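Local coordinates for electron transfer flavoprotein, beta subunit (Thermotoga maritima, PDB 7KOE), which probably carries electrons as the flavin-binding beta subunit of an electron transfer flavoprotein, holding FAD in a nucleotide-binding fold, at residues N46-A56 / I129-D137; T66-A77 / L89-F100. All blocks are in the same frame, centred on the assembly; numbering follows the deposited sequence.

Interaction 1. Residues N46-A56 / I129-D137. With FAD (flavin-adenine dinucleotide), chain I.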
loop_
_atom_site.group_PDB
_atom_site.type_symbol
_atom_site.label_atom_id
_atom_site.label_comp_id
_atom_site.label_asym_id
_atom_site.label_seq_id
_atom_site.Cartn_x
_atom_site.Cartn_y
_atom_site.Cartn_z
ATOM N N ASN A 46 -1.682 -38.240 -12.195
ATOM C CA ASN A 46 -0.585 -38.209 -13.143
ATOM C C ASN A 46 -0.997 -38.958 -14.406
ATOM O O ASN A 46 -1.507 -40.082 -14.310
ATOM C CB ASN A 46 0.642 -38.847 -12.510
ATOM C CG ASN A 46 1.844 -38.798 -13.397
ATOM O OD1 ASN A 46 2.151 -37.771 -13.984
ATOM N ND2 ASN A 46 2.544 -39.918 -13.503
ATOM N N PRO A 47 -0.843 -38.360 -15.592
ATOM C CA PRO A 47 -1.310 -39.023 -16.819
ATOM C C PRO A 47 -0.548 -40.282 -17.180
ATOM O O PRO A 47 -1.079 -41.105 -17.932
ATOM C CB PRO A 47 -1.124 -37.941 -17.890
ATOM C CG PRO A 47 -1.128 -36.669 -17.139
ATOM C CD PRO A 47 -0.472 -36.960 -15.835
ATOM N N ASP A 48 0.675 -40.467 -16.678
ATOM C CA ASP A 48 1.329 -41.764 -16.793
ATOM C C ASP A 48 0.677 -42.814 -15.906
ATOM O O ASP A 48 0.832 -44.007 -16.168
ATOM C CB ASP A 48 2.812 -41.651 -16.438
ATOM C CG ASP A 48 3.635 -40.977 -17.522
ATOM O OD1 ASP A 48 3.306 -41.139 -18.713
ATOM O OD2 ASP A 48 4.615 -40.286 -17.183
ATOM N N ASP A 49 -0.041 -42.395 -14.863
ATOM C CA ASP A 49 -0.694 -43.322 -13.950
ATOM C C ASP A 49 -2.121 -43.651 -14.338
ATOM O O ASP A 49 -2.663 -44.636 -13.834
ATOM C CB ASP A 49 -0.686 -42.772 -12.525
ATOM C CG ASP A 49 0.662 -42.878 -11.883
ATOM O OD1 ASP A 49 0.984 -43.975 -11.392
ATOM O OD2 ASP A 49 1.412 -41.890 -11.877
ATOM N N GLU A 50 -2.746 -42.855 -15.206
ATOM C CA GLU A 50 -4.038 -43.257 -15.745
ATOM C C GLU A 50 -3.899 -44.462 -16.662
ATOM O O GLU A 50 -4.831 -45.264 -16.775
ATOM C CB GLU A 50 -4.687 -42.092 -16.486
ATOM C CG GLU A 50 -5.227 -41.007 -15.579
ATOM C CD GLU A 50 -5.496 -39.708 -16.314
ATOM O OE1 GLU A 50 -5.681 -39.748 -17.549
ATOM O OE2 GLU A 50 -5.519 -38.645 -15.660
ATOM N N ARG A 51 -2.744 -44.611 -17.311
ATOM C CA ARG A 51 -2.476 -45.820 -18.079
ATOM C C ARG A 51 -2.182 -46.995 -17.163
ATOM O O ARG A 51 -2.460 -48.144 -17.521
ATOM C CB ARG A 51 -1.311 -45.592 -19.036
ATOM C CG ARG A 51 -1.273 -44.212 -19.655
ATOM C CD ARG A 51 -2.437 -44.007 -20.587
ATOM N NE ARG A 51 -2.191 -42.971 -21.582
ATOM C CZ ARG A 51 -2.381 -41.674 -21.375
ATOM N NH1 ARG A 51 -2.815 -41.242 -20.202
ATOM N NH2 ARG A 51 -2.132 -40.807 -22.343
ATOM N N ALA A 52 -1.618 -46.729 -15.986
ATOM C CA ALA A 52 -1.384 -47.791 -15.017
ATOM C C ALA A 52 -2.687 -48.247 -14.380
ATOM O O ALA A 52 -2.857 -49.435 -14.089
ATOM C CB ALA A 52 -0.404 -47.319 -13.948
ATOM N N LEU A 53 -3.615 -47.316 -14.149
ATOM C CA LEU A 53 -4.907 -47.680 -13.582
ATOM C C LEU A 53 -5.778 -48.403 -14.593
ATOM O O LEU A 53 -6.565 -49.276 -14.217
ATOM C CB LEU A 53 -5.632 -46.438 -13.075
ATOM C CG LEU A 53 -5.029 -45.737 -11.868
ATOM C CD1 LEU A 53 -5.607 -44.353 -11.731
ATOM C CD2 LEU A 53 -5.281 -46.539 -10.637
ATOM N N GLU A 54 -5.665 -48.047 -15.872
ATOM C CA GLU A 54 -6.457 -48.716 -16.894
ATOM C C GLU A 54 -5.943 -50.126 -17.144
ATOM O O GLU A 54 -6.735 -51.048 -17.371
ATOM C CB GLU A 54 -6.461 -47.875 -18.173
ATOM C CG GLU A 54 -6.783 -48.605 -19.468
ATOM C CD GLU A 54 -8.192 -49.158 -19.519
ATOM O OE1 GLU A 54 -9.087 -48.595 -18.859
ATOM O OE2 GLU A 54 -8.410 -50.159 -20.232
ATOM N N LEU A 55 -4.622 -50.319 -17.065
ATOM C CA LEU A 55 -4.056 -51.662 -17.140
ATOM C C LEU A 55 -4.475 -52.503 -15.944
ATOM O O LEU A 55 -4.742 -53.702 -16.080
ATOM C CB LEU A 55 -2.534 -51.584 -17.224
ATOM C CG LEU A 55 -1.766 -52.904 -17.167
ATOM C CD1 LEU A 55 -2.015 -53.714 -18.420
ATOM C CD2 LEU A 55 -0.290 -52.656 -16.969
ATOM N N ALA A 56 -4.561 -51.881 -14.771
ATOM C CA ALA A 56 -4.991 -52.593 -13.576
ATOM C C ALA A 56 -6.462 -52.972 -13.649
ATOM O O ALA A 56 -6.862 -54.027 -13.146
ATOM C CB ALA A 56 -4.728 -51.736 -12.350
ATOM N N ILE A 129 3.249 -54.416 -8.976
ATOM C CA ILE A 129 3.161 -53.022 -8.569
ATOM C C ILE A 129 3.245 -52.168 -9.823
ATOM O O ILE A 129 4.243 -52.221 -10.549
ATOM C CB ILE A 129 4.261 -52.645 -7.570
ATOM C CG1 ILE A 129 4.029 -53.359 -6.244
ATOM C CG2 ILE A 129 4.297 -51.145 -7.364
ATOM C CD1 ILE A 129 5.080 -53.080 -5.218
ATOM N N LEU A 130 2.204 -51.393 -10.084
ATOM C CA LEU A 130 2.144 -50.549 -11.268
ATOM C C LEU A 130 2.371 -49.103 -10.861
ATOM O O LEU A 130 1.600 -48.550 -10.079
ATOM C CB LEU A 130 0.798 -50.690 -11.970
ATOM C CG LEU A 130 0.318 -52.100 -12.275
ATOM C CD1 LEU A 130 -1.040 -52.051 -12.908
ATOM C CD2 LEU A 130 1.277 -52.747 -13.208
ATOM N N THR A 131 3.426 -48.497 -11.381
ATOM C CA THR A 131 3.616 -47.063 -11.256
ATOM C C THR A 131 3.586 -46.447 -12.643
ATOM O O THR A 131 3.470 -47.139 -13.654
ATOM C CB THR A 131 4.934 -46.717 -10.548
ATOM O OG1 THR A 131 6.034 -46.964 -11.428
ATOM C CG2 THR A 131 5.111 -47.540 -9.289
ATOM N N GLY A 132 3.677 -45.141 -12.687
ATOM C CA GLY A 132 3.811 -44.456 -13.950
ATOM C C GLY A 132 5.257 -44.210 -14.287
ATOM O O GLY A 132 6.143 -44.390 -13.458
ATOM N N LYS A 133 5.485 -43.802 -15.534
ATOM C CA LYS A 133 6.846 -43.547 -15.987
ATOM C C LYS A 133 7.425 -42.323 -15.295
ATOM O O LYS A 133 8.595 -42.314 -14.898
ATOM C CB LYS A 133 6.865 -43.386 -17.505
ATOM C CG LYS A 133 8.242 -43.241 -18.098
ATOM C CD LYS A 133 8.442 -41.861 -18.692
ATOM C CE LYS A 133 9.872 -41.672 -19.151
ATOM N NZ LYS A 133 10.106 -40.330 -19.747
ATOM N N GLN A 134 6.608 -41.295 -15.110
ATOM C CA GLN A 134 7.037 -40.061 -14.482
ATOM C C GLN A 134 5.827 -39.371 -13.883
ATOM O O GLN A 134 4.729 -39.431 -14.435
ATOM C CB GLN A 134 7.694 -39.115 -15.487
ATOM C CG GLN A 134 9.193 -39.166 -15.559
ATOM C CD GLN A 134 9.724 -38.187 -16.571
ATOM O OE1 GLN A 134 8.969 -37.402 -17.137
ATOM N NE2 GLN A 134 11.025 -38.230 -16.812
ATOM N N ALA A 135 6.037 -38.697 -12.761
ATOM C CA ALA A 135 5.146 -37.611 -12.400
ATOM C C ALA A 135 5.484 -36.412 -13.268
ATOM O O ALA A 135 6.497 -36.403 -13.964
ATOM C CB ALA A 135 5.286 -37.254 -10.926
ATOM N N VAL A 136 4.633 -35.393 -13.244
ATOM C CA VAL A 136 4.958 -34.237 -14.065
ATOM C C VAL A 136 5.506 -33.092 -13.220
ATOM O O VAL A 136 6.348 -32.325 -13.702
ATOM C CB VAL A 136 3.749 -33.786 -14.900
ATOM C CG1 VAL A 136 4.211 -32.895 -16.034
ATOM C CG2 VAL A 136 3.010 -34.973 -15.450
ATOM N N ASP A 137 5.110 -32.987 -11.957
ATOM C CA ASP A 137 5.757 -32.061 -11.038
ATOM C C ASP A 137 6.977 -32.752 -10.439
ATOM O O ASP A 137 6.846 -33.706 -9.665
ATOM C CB ASP A 137 4.787 -31.595 -9.951
ATOM C CG ASP A 137 3.987 -32.727 -9.358
ATOM O OD1 ASP A 137 3.956 -33.801 -9.982
ATOM O OD2 ASP A 137 3.408 -32.549 -8.265
HETATM P PA FAD I . 8.071 -40.066 -10.012
HETATM O O1A FAD I . 8.677 -39.790 -11.344
HETATM O O2A FAD I . 8.869 -40.817 -9.004
HETATM O O5B FAD I . 6.663 -40.796 -10.210
HETATM C C5B FAD I . 6.674 -42.137 -10.748
HETATM C C4B FAD I . 5.453 -42.878 -10.266
HETATM O O4B FAD I . 5.621 -43.222 -8.868
HETATM C C3B FAD I . 4.130 -42.109 -10.297
HETATM O O3B FAD I . 3.522 -42.154 -11.581
HETATM C C2B FAD I . 3.321 -42.903 -9.272
HETATM O O2B FAD I . 2.818 -44.111 -9.797
HETATM C C1B FAD I . 4.379 -43.160 -8.204
HETATM N N9A FAD I . 4.441 -42.098 -7.218
HETATM C C8A FAD I . 5.132 -40.922 -7.297
HETATM N N7A FAD I . 4.967 -40.167 -6.238
HETATM C C5A FAD I . 4.111 -40.892 -5.421
HETATM C C6A FAD I . 3.552 -40.633 -4.157
HETATM N N6A FAD I . 3.776 -39.523 -3.461
HETATM N N1A FAD I . 2.732 -41.576 -3.636
HETATM C C2A FAD I . 2.506 -42.689 -4.342
HETATM N N3A FAD I . 2.978 -43.040 -5.533
HETATM C C4A FAD I . 3.782 -42.084 -6.021
HETATM N N1 FAD I . 12.728 -35.731 -5.440
HETATM C C2 FAD I . 13.851 -36.413 -5.748
HETATM O O2 FAD I . 14.061 -37.528 -5.276
HETATM N N3 FAD I . 14.789 -35.910 -6.585
HETATM C C4 FAD I . 14.654 -34.676 -7.168
HETATM O O4 FAD I . 15.523 -34.262 -7.918
HETATM C C4X FAD I . 13.503 -33.933 -6.873
HETATM N N5 FAD I . 13.362 -32.755 -7.421
HETATM C C5X FAD I . 12.230 -32.050 -7.112
HETATM C C6 FAD I . 12.061 -30.779 -7.687
HETATM C C7 FAD I . 10.953 -30.014 -7.422
HETATM C C7M FAD I . 10.805 -28.654 -8.054
HETATM C C8 FAD I . 9.956 -30.515 -6.554
HETATM C C8M FAD I . 8.729 -29.695 -6.249
HETATM C C9 FAD I . 10.108 -31.761 -5.985
HETATM C C9A FAD I . 11.238 -32.550 -6.248
HETATM N N10 FAD I . 11.424 -33.810 -5.689
HETATM C C10 FAD I . 12.557 -34.543 -5.977
HETATM C "C1'" FAD I . 10.406 -34.365 -4.781
HETATM C "C2'" FAD I . 9.828 -35.669 -5.297
HETATM O "O2'" FAD I . 8.907 -35.406 -6.343
HETATM C "C3'" FAD I . 9.104 -36.433 -4.188
HETATM O "O3'" FAD I . 10.069 -37.070 -3.363
HETATM C "C4'" FAD I . 8.107 -37.469 -4.712
HETATM O "O4'" FAD I . 7.858 -38.462 -3.715
HETATM C "C5'" FAD I . 8.588 -38.146 -5.973
HETATM O "O5'" FAD I . 7.788 -37.699 -7.098
HETATM P P FAD I . 8.471 -37.592 -8.540
HETATM O O1P FAD I . 8.239 -36.227 -9.094
HETATM O O2P FAD I . 9.874 -38.073 -8.409
HETATM O O3P FAD I . 7.631 -38.670 -9.368
#
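The ribose and pyrophosphate part of the FAD pocket is built where N46, just before helix 47-63, and D48 in its first turn meet the turn K133-V136 that leaves strand 128-132. With CG anti to the backbone N (chi1 -177°), the amide of N46 reaches across to this turn: ND2 gives a hydrogen bond to Q134 O, modelled at a doubtfully short 2.4 Å, and OD1 lies beside V136 CG2. ND2 also donates to D49 OD2 (2.8 Å), tying the amide to the acid beside the ribose, though the place of that oxygen is less sure. D48 adds a weak, bent bond, its OD2 accepting Q134 N at 3.0 Å.

Two backbone N-H groups, of G132 at the strand end and A135 in the turn, then hold the cofactor. G132 N donates to the ribose hydroxyl O2B of FAD (3.2 Å), and A135 N to the phosphate oxygen O1A (3.2 Å, 164°). D49 brings its carboxylate to the same ribose, although its distances there are too short to be trusted in detail. G132 lies close under the helix, its CA 4.6 Å from that of D48.

Farther along, packing is apolar: L130 CD1 lies 3.7 Å from A56 CB, and CD2 meets L55 CD2, the two leucines crossing at about a right angle. Helix and strand segments run roughly antiparallel (153°). L55 and A52 also touch I195 of strand 191-195, while A56 reaches V16 of strand 13-22, placing the helix over this part of the mixed sheet.

Interaction 2. Residues T66-A77 / L89-F100. With FAD (flavin-adenine dinucleotide), chain I.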
loop_
_atom_site.group_PDB
_atom_site.type_symbol
_atom_site.label_atom_id
_atom_site.label_comp_id
_atom_site.label_asym_id
_atom_site.label_seq_id
_atom_site.Cartn_x
_atom_site.Cartn_y
_atom_site.Cartn_z
ATOM N N THR A 66 -7.185 -58.519 -7.256
ATOM C CA THR A 66 -7.647 -57.527 -6.296
ATOM C C THR A 66 -6.731 -56.315 -6.321
ATOM O O THR A 66 -5.654 -56.335 -5.722
ATOM C CB THR A 66 -7.700 -58.111 -4.886
ATOM O OG1 THR A 66 -6.403 -58.030 -4.291
ATOM C CG2 THR A 66 -8.132 -59.562 -4.933
ATOM N N VAL A 67 -7.148 -55.255 -7.003
ATOM C CA VAL A 67 -6.280 -54.102 -7.206
ATOM C C VAL A 67 -6.499 -53.092 -6.090
ATOM O O VAL A 67 -7.631 -52.680 -5.824
ATOM C CB VAL A 67 -6.525 -53.459 -8.574
ATOM C CG1 VAL A 67 -5.462 -52.441 -8.829
ATOM C CG2 VAL A 67 -6.514 -54.504 -9.656
ATOM N N TYR A 68 -5.414 -52.691 -5.440
ATOM C CA TYR A 68 -5.401 -51.568 -4.518
ATOM C C TYR A 68 -4.717 -50.400 -5.204
ATOM O O TYR A 68 -3.959 -50.592 -6.156
ATOM C CB TYR A 68 -4.658 -51.908 -3.229
ATOM C CG TYR A 68 -5.497 -52.572 -2.170
ATOM C CD1 TYR A 68 -6.286 -53.673 -2.469
ATOM C CD2 TYR A 68 -5.488 -52.106 -0.865
ATOM C CE1 TYR A 68 -7.051 -54.284 -1.501
ATOM C CE2 TYR A 68 -6.245 -52.713 0.112
ATOM C CZ TYR A 68 -7.026 -53.801 -0.212
ATOM O OH TYR A 68 -7.787 -54.409 0.756
ATOM N N VAL A 69 -4.986 -49.191 -4.733
ATOM C CA VAL A 69 -4.315 -47.993 -5.219
ATOM C C VAL A 69 -3.880 -47.178 -4.009
ATOM O O VAL A 69 -4.643 -47.021 -3.053
ATOM C CB VAL A 69 -5.205 -47.201 -6.204
ATOM C CG1 VAL A 69 -6.570 -46.931 -5.650
ATOM C CG2 VAL A 69 -4.571 -45.894 -6.597
ATOM N N ILE A 70 -2.631 -46.724 -4.016
ATOM C CA ILE A 70 -2.028 -46.098 -2.850
ATOM C C ILE A 70 -1.433 -44.756 -3.258
ATOM O O ILE A 70 -0.904 -44.606 -4.364
ATOM C CB ILE A 70 -0.983 -47.036 -2.199
ATOM C CG1 ILE A 70 -0.410 -46.452 -0.910
ATOM C CG2 ILE A 70 0.122 -47.411 -3.165
ATOM C CD1 ILE A 70 0.511 -47.386 -0.197
ATOM N N THR A 71 -1.580 -43.760 -2.389
ATOM C CA THR A 71 -1.020 -42.439 -2.619
ATOM C C THR A 71 -0.462 -41.901 -1.316
ATOM O O THR A 71 -1.158 -41.887 -0.299
ATOM C CB THR A 71 -2.067 -41.468 -3.171
ATOM O OG1 THR A 71 -2.677 -42.037 -4.330
ATOM C CG2 THR A 71 -1.429 -40.148 -3.557
ATOM N N MET A 72 0.790 -41.475 -1.350
ATOM C CA MET A 72 1.406 -40.720 -0.269
ATOM C C MET A 72 1.379 -39.261 -0.701
ATOM O O MET A 72 2.170 -38.842 -1.547
ATOM C CB MET A 72 2.824 -41.205 -0.001
ATOM C CG MET A 72 3.550 -40.435 1.076
ATOM S SD MET A 72 5.296 -40.209 0.714
ATOM C CE MET A 72 5.261 -38.667 -0.189
ATOM N N GLY A 73 0.454 -38.492 -0.142
ATOM C CA GLY A 73 0.309 -37.116 -0.542
ATOM C C GLY A 73 -0.397 -36.253 0.480
ATOM O O GLY A 73 -0.598 -36.646 1.632
ATOM N N PRO A 74 -0.789 -35.050 0.065
ATOM C CA PRO A 74 -1.507 -34.131 0.955
ATOM C C PRO A 74 -2.911 -34.633 1.245
ATOM O O PRO A 74 -3.365 -35.601 0.618
ATOM C CB PRO A 74 -1.535 -32.823 0.144
ATOM C CG PRO A 74 -0.454 -32.966 -0.855
ATOM C CD PRO A 74 -0.445 -34.405 -1.211
ATOM N N PRO A 75 -3.633 -34.020 2.192
ATOM C CA PRO A 75 -5.040 -34.410 2.400
ATOM C C PRO A 75 -5.953 -34.111 1.222
ATOM O O PRO A 75 -7.030 -34.709 1.132
ATOM C CB PRO A 75 -5.447 -33.601 3.636
ATOM C CG PRO A 75 -4.189 -33.394 4.366
ATOM C CD PRO A 75 -3.137 -33.207 3.320
ATOM N N GLN A 76 -5.559 -33.221 0.311
ATOM C CA GLN A 76 -6.327 -32.985 -0.902
ATOM C C GLN A 76 -6.138 -34.075 -1.946
ATOM O O GLN A 76 -6.816 -34.042 -2.976
ATOM C CB GLN A 76 -5.947 -31.636 -1.511
ATOM C CG GLN A 76 -4.483 -31.516 -1.870
ATOM C CD GLN A 76 -4.243 -30.557 -3.018
ATOM O OE1 GLN A 76 -5.067 -30.439 -3.925
ATOM N NE2 GLN A 76 -3.111 -29.866 -2.984
ATOM N N ALA A 77 -5.240 -35.028 -1.714
ATOM C CA ALA A 77 -4.994 -36.117 -2.646
ATOM C C ALA A 77 -5.901 -37.313 -2.408
ATOM O O ALA A 77 -5.677 -38.368 -3.004
ATOM C CB ALA A 77 -3.532 -36.557 -2.578
ATOM N N LEU A 89 -11.593 -50.244 -9.447
ATOM C CA LEU A 89 -10.639 -50.855 -8.542
ATOM C C LEU A 89 -11.309 -51.203 -7.219
ATOM O O LEU A 89 -12.392 -50.712 -6.897
ATOM C CB LEU A 89 -9.464 -49.911 -8.310
ATOM C CG LEU A 89 -8.244 -50.028 -9.222
ATOM C CD1 LEU A 89 -8.538 -49.795 -10.690
ATOM C CD2 LEU A 89 -7.207 -49.057 -8.749
ATOM N N ASP A 90 -10.651 -52.064 -6.445
ATOM C CA ASP A 90 -11.243 -52.501 -5.186
ATOM C C ASP A 90 -11.092 -51.454 -4.092
ATOM O O ASP A 90 -12.084 -50.915 -3.595
ATOM C CB ASP A 90 -10.632 -53.828 -4.733
ATOM C CG ASP A 90 -11.264 -55.017 -5.413
ATOM O OD1 ASP A 90 -12.463 -54.935 -5.750
ATOM O OD2 ASP A 90 -10.575 -56.036 -5.604
ATOM N N GLU A 91 -9.861 -51.151 -3.701
ATOM C CA GLU A 91 -9.637 -50.315 -2.537
ATOM C C GLU A 91 -8.646 -49.211 -2.855
ATOM O O GLU A 91 -7.803 -49.337 -3.742
ATOM C CB GLU A 91 -9.128 -51.130 -1.346
ATOM C CG GLU A 91 -10.126 -52.127 -0.795
ATOM C CD GLU A 91 -11.299 -51.461 -0.114
ATOM O OE1 GLU A 91 -11.080 -50.470 0.612
ATOM O OE2 GLU A 91 -12.440 -51.929 -0.305
ATOM N N ALA A 92 -8.765 -48.121 -2.111
ATOM C CA ALA A 92 -7.814 -47.027 -2.152
ATOM C C ALA A 92 -7.218 -46.841 -0.769
ATOM O O ALA A 92 -7.885 -47.065 0.244
ATOM C CB ALA A 92 -8.460 -45.726 -2.618
ATOM N N VAL A 93 -5.956 -46.439 -0.730
ATOM C CA VAL A 93 -5.209 -46.314 0.512
ATOM C C VAL A 93 -4.499 -44.972 0.496
ATOM O O VAL A 93 -3.781 -44.656 -0.457
ATOM C CB VAL A 93 -4.208 -47.472 0.688
ATOM C CG1 VAL A 93 -3.124 -47.108 1.666
ATOM C CG2 VAL A 93 -4.923 -48.722 1.146
ATOM N N HIS A 94 -4.711 -44.177 1.533
ATOM C CA HIS A 94 -4.089 -42.871 1.642
ATOM C C HIS A 94 -3.033 -42.898 2.733
ATOM O O HIS A 94 -3.300 -43.343 3.851
ATOM C CB HIS A 94 -5.130 -41.798 1.940
ATOM C CG HIS A 94 -4.689 -40.420 1.574
ATOM N ND1 HIS A 94 -5.430 -39.299 1.871
ATOM C CD2 HIS A 94 -3.577 -39.981 0.942
ATOM C CE1 HIS A 94 -4.796 -38.229 1.435
ATOM N NE2 HIS A 94 -3.668 -38.614 0.868
ATOM N N LEU A 95 -1.837 -42.434 2.405
ATOM C CA LEU A 95 -0.778 -42.222 3.383
ATOM C C LEU A 95 -0.739 -40.721 3.629
ATOM O O LEU A 95 0.065 -40.001 3.041
ATOM C CB LEU A 95 0.555 -42.753 2.885
ATOM C CG LEU A 95 0.541 -44.137 2.243
ATOM C CD1 LEU A 95 1.900 -44.439 1.669
ATOM C CD2 LEU A 95 0.139 -45.192 3.251
ATOM N N SER A 96 -1.620 -40.251 4.505
ATOM C CA SER A 96 -1.799 -38.825 4.737
ATOM C C SER A 96 -1.264 -38.468 6.111
ATOM O O SER A 96 -1.836 -38.875 7.129
ATOM C CB SER A 96 -3.269 -38.421 4.621
ATOM O OG SER A 96 -3.421 -37.033 4.867
ATOM N N ASP A 97 -0.180 -37.700 6.124
ATOM C CA ASP A 97 0.476 -37.211 7.325
ATOM C C ASP A 97 1.464 -36.149 6.876
ATOM O O ASP A 97 2.089 -36.278 5.821
ATOM C CB ASP A 97 1.199 -38.332 8.074
ATOM C CG ASP A 97 1.424 -38.007 9.527
ATOM O OD1 ASP A 97 1.054 -36.894 9.954
ATOM O OD2 ASP A 97 1.972 -38.867 10.248
ATOM N N ARG A 98 1.612 -35.096 7.684
ATOM C CA ARG A 98 2.651 -34.122 7.370
ATOM C C ARG A 98 3.989 -34.515 7.973
ATOM O O ARG A 98 4.955 -33.755 7.865
ATOM C CB ARG A 98 2.247 -32.721 7.820
ATOM C CG ARG A 98 2.007 -32.563 9.299
ATOM C CD ARG A 98 1.667 -31.117 9.606
ATOM N NE ARG A 98 0.500 -30.661 8.853
ATOM C CZ ARG A 98 -0.759 -30.803 9.254
ATOM N NH1 ARG A 98 -1.750 -30.352 8.496
ATOM N NH2 ARG A 98 -1.030 -31.396 10.410
ATOM N N THR A 99 4.058 -35.693 8.593
ATOM C CA THR A 99 5.315 -36.405 8.740
ATOM C C THR A 99 5.918 -36.750 7.383
ATOM O O THR A 99 7.144 -36.771 7.250
ATOM C CB THR A 99 5.082 -37.673 9.564
ATOM O OG1 THR A 99 4.290 -37.352 10.714
ATOM C CG2 THR A 99 6.382 -38.284 10.028
ATOM N N PHE A 100 5.081 -36.978 6.366
ATOM C CA PHE A 100 5.534 -37.320 5.026
ATOM C C PHE A 100 5.705 -36.111 4.118
ATOM O O PHE A 100 5.983 -36.292 2.931
ATOM C CB PHE A 100 4.550 -38.287 4.346
ATOM C CG PHE A 100 4.192 -39.494 5.168
ATOM C CD1 PHE A 100 5.130 -40.136 5.955
ATOM C CD2 PHE A 100 2.906 -39.997 5.132
ATOM C CE1 PHE A 100 4.782 -41.240 6.703
ATOM C CE2 PHE A 100 2.557 -41.103 5.872
ATOM C CZ PHE A 100 3.495 -41.723 6.657
HETATM P PA FAD I . 8.071 -40.066 -10.012
HETATM O O1A FAD I . 8.677 -39.790 -11.344
HETATM O O2A FAD I . 8.869 -40.817 -9.004
HETATM O O5B FAD I . 6.663 -40.796 -10.210
HETATM C C5B FAD I . 6.674 -42.137 -10.748
HETATM C C4B FAD I . 5.453 -42.878 -10.266
HETATM O O4B FAD I . 5.621 -43.222 -8.868
HETATM C C3B FAD I . 4.130 -42.109 -10.297
HETATM O O3B FAD I . 3.522 -42.154 -11.581
HETATM C C2B FAD I . 3.321 -42.903 -9.272
HETATM O O2B FAD I . 2.818 -44.111 -9.797
HETATM C C1B FAD I . 4.379 -43.160 -8.204
HETATM N N9A FAD I . 4.441 -42.098 -7.218
HETATM C C8A FAD I . 5.132 -40.922 -7.297
HETATM N N7A FAD I . 4.967 -40.167 -6.238
HETATM C C5A FAD I . 4.111 -40.892 -5.421
HETATM C C6A FAD I . 3.552 -40.633 -4.157
HETATM N N6A FAD I . 3.776 -39.523 -3.461
HETATM N N1A FAD I . 2.732 -41.576 -3.636
HETATM C C2A FAD I . 2.506 -42.689 -4.342
HETATM N N3A FAD I . 2.978 -43.040 -5.533
HETATM C C4A FAD I . 3.782 -42.084 -6.021
HETATM N N1 FAD I . 12.728 -35.731 -5.440
HETATM C C2 FAD I . 13.851 -36.413 -5.748
HETATM O O2 FAD I . 14.061 -37.528 -5.276
HETATM N N3 FAD I . 14.789 -35.910 -6.585
HETATM C C4 FAD I . 14.654 -34.676 -7.168
HETATM O O4 FAD I . 15.523 -34.262 -7.918
HETATM C C4X FAD I . 13.503 -33.933 -6.873
HETATM N N5 FAD I . 13.362 -32.755 -7.421
HETATM C C5X FAD I . 12.230 -32.050 -7.112
HETATM C C6 FAD I . 12.061 -30.779 -7.687
HETATM C C7 FAD I . 10.953 -30.014 -7.422
HETATM C C7M FAD I . 10.805 -28.654 -8.054
HETATM C C8 FAD I . 9.956 -30.515 -6.554
HETATM C C8M FAD I . 8.729 -29.695 -6.249
HETATM C C9 FAD I . 10.108 -31.761 -5.985
HETATM C C9A FAD I . 11.238 -32.550 -6.248
HETATM N N10 FAD I . 11.424 -33.810 -5.689
HETATM C C10 FAD I . 12.557 -34.543 -5.977
HETATM C "C1'" FAD I . 10.406 -34.365 -4.781
HETATM C "C2'" FAD I . 9.828 -35.669 -5.297
HETATM O "O2'" FAD I . 8.907 -35.406 -6.343
HETATM C "C3'" FAD I . 9.104 -36.433 -4.188
HETATM O "O3'" FAD I . 10.069 -37.070 -3.363
HETATM C "C4'" FAD I . 8.107 -37.469 -4.712
HETATM O "O4'" FAD I . 7.858 -38.462 -3.715
HETATM C "C5'" FAD I . 8.588 -38.146 -5.973
HETATM O "O5'" FAD I . 7.788 -37.699 -7.098
HETATM P P FAD I . 8.471 -37.592 -8.540
HETATM O O1P FAD I . 8.239 -36.227 -9.094
HETATM O O2P FAD I . 9.874 -38.073 -8.409
HETATM O O3P FAD I . 7.631 -38.670 -9.368
#
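V69 and T71 bond through their backbones to E91, V93 and L95, pairing strands 66-72 and 91-95, which run parallel with 19° between their segment axes. V69 N donates to E91 O, and V69 O accepts V93 N (2.7 Å); T71 does the same between V93 and L95, the last link, L95 N to T71 O, being nearly straight at 175°.

Side-chain packing differs on the two faces. On the face of Y68, I70 and M72, E91 CB sits over the tyrosine ring 3.5 Å from its centroid, a CH-pi contact, while V93 CG2 meets the ring edge. I70 CG1 lies alongside V93 CG1, and its CD1 meets L95 CD1 at 3.8 Å. On the other face V69 CG1 touches A92 CB at 3.8 Å, and the H94 ring has T71 O and P74 O in plane at its edge.

The strand end reads the cofactor's adenine: M72 N donates to FAD N1A (3.0 Å), and N6A donates to M72 O (2.6 Å). The M72 side chain leaves with CG anti to the backbone N (chi1 178°), then bends to bring SD into an oblique Met-aromatic contact with F100.

This pair forms a beta-alpha-beta crossover through helix 78-85, whose L81 packs against V69, T71, A92 and H94; Y68 and M72 face helix 105-119, and strand 13-22 flanks strand 66-72.

Interactions 1 and 2 hold different parts of one FAD: residues 46-56 and 129-137 grip the adenosine ribose and the phosphate, whereas M72 in 66-77 recognises the adenine edge. Their centres lie about 14 Å apart, and both reach the same mixed sheet, with strand 13-22 pairing with both 66-72 and 128-132. Helix 47-63 precedes strand 66-72, and the contacts touch along it: L53 CD2 is 3.7 Å from L89 CD2, and A56 O is 3.5 Å from V67 CG2. L53 points away from 129-137, so the helix meets that segment with A52, L55 and A56 and the 66-77/89-100 pair with L53 and A56. A103, T105, T140, V143 and L120 of the partner electron transfer flavoprotein chain also hydrogen-bond FAD.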